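Local atomic coordinates of L-lysine 6-monooxygenase involved in desferrioxamine biosynthesis (Erwinia amylovora CFBP1430, PDB entry 5O8P), a protein that probably uses FAD and NADPH to N-hydroxylate cadaverine, an early step in making the siderophore desferrioxamine. Residues 211-216 against 283-288; 195-200 against 205-210. One frame throughout, in Å; residues are numbered along the deposited sequence.

Interaction 1 (211-216 against 283-288); sequences LLTDID and YDLLYV
The hydroxyl of Thr-213 serves its own helix while its flank meets the neighbouring one: OG1 gives a hydrogen bond back to the carbonyl O of Tyr-209, one turn earlier, and also lies 3.9 Å from Leu-285 CD2. Threonine suits this spot, because a hydroxyl turned in to the backbone can sit beside a methyl without needing a partner there. The apolar part of the contact is carried by leucines. The ends of Leu-212 and Leu-285 meet head on, with CG of Leu-212 3.8 Å from CD2 of Leu-285. In both, CG stands anti to the backbone N (chi1 -177° in Leu-212, -169° in Leu-285), which carries each side chain toward the other helix. Leu-286 lies transverse to Leu-212, and its CD2 comes 3.7 Å from CD2 of Leu-212. One branched end thus meets two leucines, and no hydrogen bond joins the two segments. Lys-289, just beyond 283-288, supplies a polar tie: its NZ bonds to the carbonyl O of Thr-213 and forms a salt bridge with the poorly ordered Asp-216. Tyr-283 and Tyr-287 face a second subunit, and Tyr-283 and Leu-286 also meet Phe-424 of a third. The contact joins the C-terminal part of helix 202-213 to helix 276-290, and on its buried side Leu-212 rests on Leu-222 of strand 221-225 and Leu-286 on Val-297 of strand 297-300.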
loop_
_atom_site.group_PDB
_atom_site.type_symbol
_atom_site.label_atom_id
_atom_site.label_comp_id
_atom_site.label_asym_id
_atom_site.label_seq_id
_atom_site.Cartn_x
_atom_site.Cartn_y
_atom_site.Cartn_z
ATOM N N LEU B 211 9.036 22.233 -7.024
ATOM C CA LEU B 211 8.581 23.452 -7.689
ATOM C C LEU B 211 7.089 23.416 -8.004
ATOM O O LEU B 211 6.413 24.433 -7.858
ATOM C CB LEU B 211 9.390 23.718 -8.975
ATOM C CG LEU B 211 10.883 24.010 -8.763
ATOM C CD1 LEU B 211 11.636 24.015 -10.088
ATOM C CD2 LEU B 211 11.073 25.324 -8.039
ATOM N N LEU B 212 6.584 22.256 -8.432
ATOM C CA LEU B 212 5.154 22.076 -8.740
ATOM C C LEU B 212 4.269 22.362 -7.528
ATOM O O LEU B 212 3.176 22.901 -7.669
ATOM C CB LEU B 212 4.878 20.661 -9.261
ATOM C CG LEU B 212 3.441 20.331 -9.698
ATOM C CD1 LEU B 212 2.944 21.296 -10.765
ATOM C CD2 LEU B 212 3.356 18.902 -10.211
ATOM N N THR B 213 4.758 22.005 -6.347
ATOM C CA THR B 213 4.091 22.310 -5.088
ATOM C C THR B 213 3.731 23.789 -4.950
ATOM O O THR B 213 2.650 24.107 -4.486
ATOM C CB THR B 213 4.974 21.855 -3.906
ATOM O OG1 THR B 213 5.107 20.424 -3.946
ATOM C CG2 THR B 213 4.399 22.280 -2.565
ATOM N N ASP B 214 4.615 24.684 -5.381
ATOM C CA ASP B 214 4.390 26.126 -5.251
ATOM C C ASP B 214 4.034 26.827 -6.572
ATOM O O ASP B 214 4.167 28.052 -6.677
ATOM C CB ASP B 214 5.630 26.786 -4.629
ATOM C CG ASP B 214 6.029 26.167 -3.300
ATOM O OD1 ASP B 214 5.148 25.712 -2.532
ATOM O OD2 ASP B 214 7.243 26.154 -3.019
ATOM N N ILE B 215 3.551 26.088 -7.567
ATOM C CA ILE B 215 3.232 26.703 -8.859
ATOM C C ILE B 215 2.066 27.682 -8.720
ATOM O O ILE B 215 2.074 28.712 -9.347
ATOM C CB ILE B 215 2.990 25.646 -9.967
ATOM C CG1 ILE B 215 3.070 26.284 -11.350
ATOM C CG2 ILE B 215 1.662 24.917 -9.801
ATOM C CD1 ILE B 215 3.013 25.264 -12.477
ATOM N N ASP B 216 1.082 27.343 -7.885
ATOM C CA ASP B 216 -0.005 28.237 -7.442
ATOM C C ASP B 216 0.433 29.528 -6.768
ATOM O O ASP B 216 -0.212 30.556 -6.878
ATOM C CB ASP B 216 -0.764 27.545 -6.287
ATOM C CG ASP B 216 -1.839 26.624 -6.738
ATOM O OD1 ASP B 216 -2.159 26.556 -7.946
ATOM O OD2 ASP B 216 -2.420 25.973 -5.848
ATOM N N TYR B 283 2.045 13.001 -11.075
ATOM C CA TYR B 283 0.788 12.935 -11.849
ATOM C C TYR B 283 -0.383 13.358 -10.980
ATOM O O TYR B 283 -1.190 14.172 -11.402
ATOM C CB TYR B 283 0.511 11.546 -12.444
ATOM C CG TYR B 283 -0.648 11.570 -13.389
ATOM C CD1 TYR B 283 -0.461 11.887 -14.727
ATOM C CD2 TYR B 283 -1.951 11.322 -12.944
ATOM C CE1 TYR B 283 -1.541 11.944 -15.614
ATOM C CE2 TYR B 283 -3.039 11.374 -13.823
ATOM C CZ TYR B 283 -2.830 11.688 -15.164
ATOM O OH TYR B 283 -3.871 11.765 -16.080
ATOM N N ASP B 284 -0.454 12.821 -9.767
ATOM C CA ASP B 284 -1.535 13.162 -8.847
ATOM C C ASP B 284 -1.549 14.647 -8.491
ATOM O O ASP B 284 -2.615 15.216 -8.311
ATOM C CB ASP B 284 -1.492 12.280 -7.574
ATOM C CG ASP B 284 -2.017 10.847 -7.811
ATOM O OD1 ASP B 284 -2.280 10.459 -8.979
ATOM O OD2 ASP B 284 -2.178 10.102 -6.812
ATOM N N LEU B 285 -0.380 15.276 -8.409
ATOM C CA LEU B 285 -0.314 16.704 -8.089
ATOM C C LEU B 285 -0.675 17.571 -9.289
ATOM O O LEU B 285 -1.365 18.562 -9.112
ATOM C CB LEU B 285 1.051 17.095 -7.527
ATOM C CG LEU B 285 1.129 18.507 -6.927
ATOM C CD1 LEU B 285 0.107 18.742 -5.822
ATOM C CD2 LEU B 285 2.537 18.754 -6.405
ATOM N N LEU B 286 -0.227 17.210 -10.494
ATOM C CA LEU B 286 -0.722 17.850 -11.728
ATOM C C LEU B 286 -2.253 17.775 -11.805
ATOM O O LEU B 286 -2.917 18.782 -12.032
ATOM C CB LEU B 286 -0.124 17.205 -12.977
ATOM C CG LEU B 286 1.376 17.406 -13.186
ATOM C CD1 LEU B 286 1.902 16.469 -14.253
ATOM C CD2 LEU B 286 1.704 18.844 -13.554
ATOM N N TYR B 287 -2.798 16.587 -11.582
ATOM C CA TYR B 287 -4.245 16.402 -11.503
ATOM C C TYR B 287 -4.879 17.396 -10.512
ATOM O O TYR B 287 -5.772 18.142 -10.889
ATOM C CB TYR B 287 -4.598 14.932 -11.144
ATOM C CG TYR B 287 -6.066 14.599 -11.241
ATOM C CD1 TYR B 287 -6.937 14.940 -10.208
ATOM C CD2 TYR B 287 -6.592 13.971 -12.366
ATOM C CE1 TYR B 287 -8.291 14.674 -10.286
ATOM C CE2 TYR B 287 -7.951 13.697 -12.460
ATOM C CZ TYR B 287 -8.800 14.050 -11.412
ATOM O OH TYR B 287 -10.151 13.787 -11.456
ATOM N N VAL B 288 -4.414 17.421 -9.266
ATOM C CA VAL B 288 -5.023 18.295 -8.234
ATOM C C VAL B 288 -4.897 19.787 -8.543
ATOM O O VAL B 288 -5.848 20.550 -8.328
ATOM C CB VAL B 288 -4.442 18.016 -6.826
ATOM C CG1 VAL B 288 -4.840 19.100 -5.818
ATOM C CG2 VAL B 288 -4.922 16.668 -6.328
#

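Interaction 2 (195-200 against 205-210); sequences ITVLGS and AEIYYD
Val-197 meets Ile-207 and Tyr-208 in a strand-turn-helix of Rossmann type, the opening of the beta-alpha-beta unit formed by strand 194-198, helix 202-213 and strand 221-225. The close packing is concentrated on one methyl. CG2 of Val-197 lies 3.8 Å from CG2 of Ile-207, the two side chains crossing obliquely, and 4.3 Å from CD2 of Tyr-208, near the plane of the ring and at its edge. The rotation of Val-197 accounts for this double contact, since CG1 takes the place anti to the backbone N (chi1 -179°) and CG2 is left beside that N. Beta-branched valine and isoleucine suit the join because they put methyls next to the backbone, where strand and helix meet; the CA atoms of Val-197 and Tyr-208 are 6.7 Å apart.

Toward the turn the two segments draw apart. CB of Ser-200, a partly exposed residue, is 7.9 Å from N of Ala-205. CB of Ala-205 stays 5.6 Å from O of Ser-200, and this small residue packs on Trp-224 and Leu-278 instead. This is the nucleotide side: Ser-200 and Ser-203 belong to the NADP(+) site, though NADP(+) is not bound to this chain in the model. Gly-199 leads into it with phi 130°, a backbone shape that suits a residue without CB, and its carbonyl O accepts a hydrogen bond from NE1 of Trp-224. Tyrosine suits position 208 because its ring offers an edge to Val-197 and a face to stack with Trp-224, while its OH bonds to the carbonyl O of Leu-222.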
loop_
_atom_site.group_PDB
_atom_site.type_symbol
_atom_site.label_atom_id
_atom_site.label_comp_id
_atom_site.label_asym_id
_atom_site.label_seq_id
_atom_site.Cartn_x
_atom_site.Cartn_y
_atom_site.Cartn_z
ATOM N N ILE B 195 10.429 28.291 -15.363
ATOM C CA ILE B 195 11.522 27.415 -14.933
ATOM C C ILE B 195 11.449 26.157 -15.777
ATOM O O ILE B 195 10.354 25.680 -16.063
ATOM C CB ILE B 195 11.386 27.008 -13.447
ATOM C CG1 ILE B 195 11.301 28.249 -12.548
ATOM C CG2 ILE B 195 12.532 26.086 -13.023
ATOM C CD1 ILE B 195 10.912 27.939 -11.117
ATOM N N THR B 196 12.599 25.617 -16.160
ATOM C CA THR B 196 12.648 24.377 -16.928
ATOM C C THR B 196 13.642 23.407 -16.314
ATOM O O THR B 196 14.832 23.670 -16.270
ATOM C CB THR B 196 13.029 24.641 -18.394
ATOM O OG1 THR B 196 12.022 25.458 -19.004
ATOM C CG2 THR B 196 13.170 23.325 -19.183
ATOM N N VAL B 197 13.145 22.273 -15.845
ATOM C CA VAL B 197 14.012 21.200 -15.399
ATOM C C VAL B 197 14.408 20.351 -16.606
ATOM O O VAL B 197 13.559 19.836 -17.316
ATOM C CB VAL B 197 13.337 20.337 -14.326
ATOM C CG1 VAL B 197 14.276 19.236 -13.870
ATOM C CG2 VAL B 197 12.921 21.206 -13.146
ATOM N N LEU B 198 15.705 20.209 -16.817
ATOM C CA LEU B 198 16.244 19.477 -17.940
ATOM C C LEU B 198 16.963 18.236 -17.384
ATOM O O LEU B 198 17.872 18.363 -16.578
ATOM C CB LEU B 198 17.169 20.408 -18.708
ATOM C CG LEU B 198 17.343 20.096 -20.189
ATOM C CD1 LEU B 198 17.572 21.379 -20.964
ATOM C CD2 LEU B 198 18.489 19.116 -20.407
ATOM N N GLY B 199 16.520 17.039 -17.780
ATOM C CA GLY B 199 17.048 15.765 -17.253
ATOM C C GLY B 199 15.970 14.801 -16.777
ATOM O O GLY B 199 14.868 15.218 -16.453
ATOM N N SER B 200 16.309 13.513 -16.718
ATOM C CA SER B 200 15.333 12.423 -16.532
ATOM C C SER B 200 15.298 11.776 -15.115
ATOM O O SER B 200 14.361 11.069 -14.794
ATOM C CB SER B 200 15.642 11.311 -17.547
ATOM O OG SER B 200 16.751 10.504 -17.138
ATOM N N ALA B 205 13.197 14.796 -10.940
ATOM C CA ALA B 205 11.833 14.566 -10.491
ATOM C C ALA B 205 11.568 15.200 -9.136
ATOM O O ALA B 205 10.524 15.819 -8.945
ATOM C CB ALA B 205 11.521 13.083 -10.456
ATOM N N GLU B 206 12.502 15.048 -8.201
ATOM C CA GLU B 206 12.349 15.636 -6.863
ATOM C C GLU B 206 12.233 17.144 -6.923
ATOM O O GLU B 206 11.412 17.722 -6.214
ATOM C CB GLU B 206 13.522 15.272 -5.974
ATOM C CG GLU B 206 13.446 13.853 -5.477
ATOM C CD GLU B 206 14.686 13.391 -4.746
ATOM O OE1 GLU B 206 15.687 14.141 -4.693
ATOM O OE2 GLU B 206 14.657 12.254 -4.212
ATOM N N ILE B 207 13.057 17.752 -7.776
ATOM C CA ILE B 207 13.021 19.182 -8.020
ATOM C C ILE B 207 11.707 19.564 -8.669
ATOM O O ILE B 207 11.058 20.485 -8.200
ATOM C CB ILE B 207 14.215 19.648 -8.896
ATOM C CG1 ILE B 207 15.484 19.625 -8.063
ATOM C CG2 ILE B 207 13.993 21.041 -9.481
ATOM C CD1 ILE B 207 16.758 19.833 -8.851
ATOM N N TYR B 208 11.322 18.862 -9.736
ATOM C CA TYR B 208 10.061 19.152 -10.422
ATOM C C TYR B 208 8.872 19.113 -9.465
ATOM O O TYR B 208 8.031 20.001 -9.478
ATOM C CB TYR B 208 9.816 18.210 -11.602
ATOM C CG TYR B 208 8.707 18.709 -12.490
ATOM C CD1 TYR B 208 7.386 18.337 -12.257
ATOM C CD2 TYR B 208 8.976 19.583 -13.541
ATOM C CE1 TYR B 208 6.362 18.792 -13.067
ATOM C CE2 TYR B 208 7.960 20.065 -14.352
ATOM C CZ TYR B 208 6.653 19.666 -14.122
ATOM O OH TYR B 208 5.651 20.146 -14.943
ATOM N N TYR B 209 8.822 18.092 -8.629
ATOM C CA TYR B 209 7.793 17.993 -7.608
ATOM C C TYR B 209 7.846 19.159 -6.615
ATOM O O TYR B 209 6.809 19.695 -6.221
ATOM C CB TYR B 209 7.904 16.650 -6.870
ATOM C CG TYR B 209 6.745 16.400 -5.948
ATOM C CD1 TYR B 209 5.541 15.897 -6.430
ATOM C CD2 TYR B 209 6.838 16.699 -4.600
ATOM C CE1 TYR B 209 4.471 15.683 -5.587
ATOM C CE2 TYR B 209 5.772 16.485 -3.751
ATOM C CZ TYR B 209 4.593 15.983 -4.256
ATOM O OH TYR B 209 3.549 15.765 -3.412
ATOM N N ASP B 210 9.056 19.535 -6.208
ATOM C CA ASP B 210 9.255 20.612 -5.232
ATOM C C ASP B 210 8.698 21.925 -5.770
ATOM O O ASP B 210 7.970 22.619 -5.068
ATOM C CB ASP B 210 10.748 20.768 -4.908
ATOM C CG ASP B 210 11.003 21.499 -3.602
ATOM O OD1 ASP B 210 10.551 20.999 -2.553
ATOM O OD2 ASP B 210 11.707 22.535 -3.626
#

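How the interactions relate
Both contacts draw on helix 202-213, and their centres lie 12 Å apart. Interaction 2 comes first along the chain and sets the middle of the helix against strand 194-198 of the five-stranded parallel sheet; interaction 1 follows and joins its C-terminal part to helix 276-290. Helix 202-213 therefore lies between the parallel sheet and helix 276-290. The contacts also touch directly: Leu-211 CD1 lies 3.7 Å from Ile-195 CG2, and Leu-285 CD2 lies 3.7 Å from Tyr-209 CE1. One end of this arrangement faces the NADP(+) site, whereas interaction 1 lies away from the annotated sites and beside neighbouring subunits.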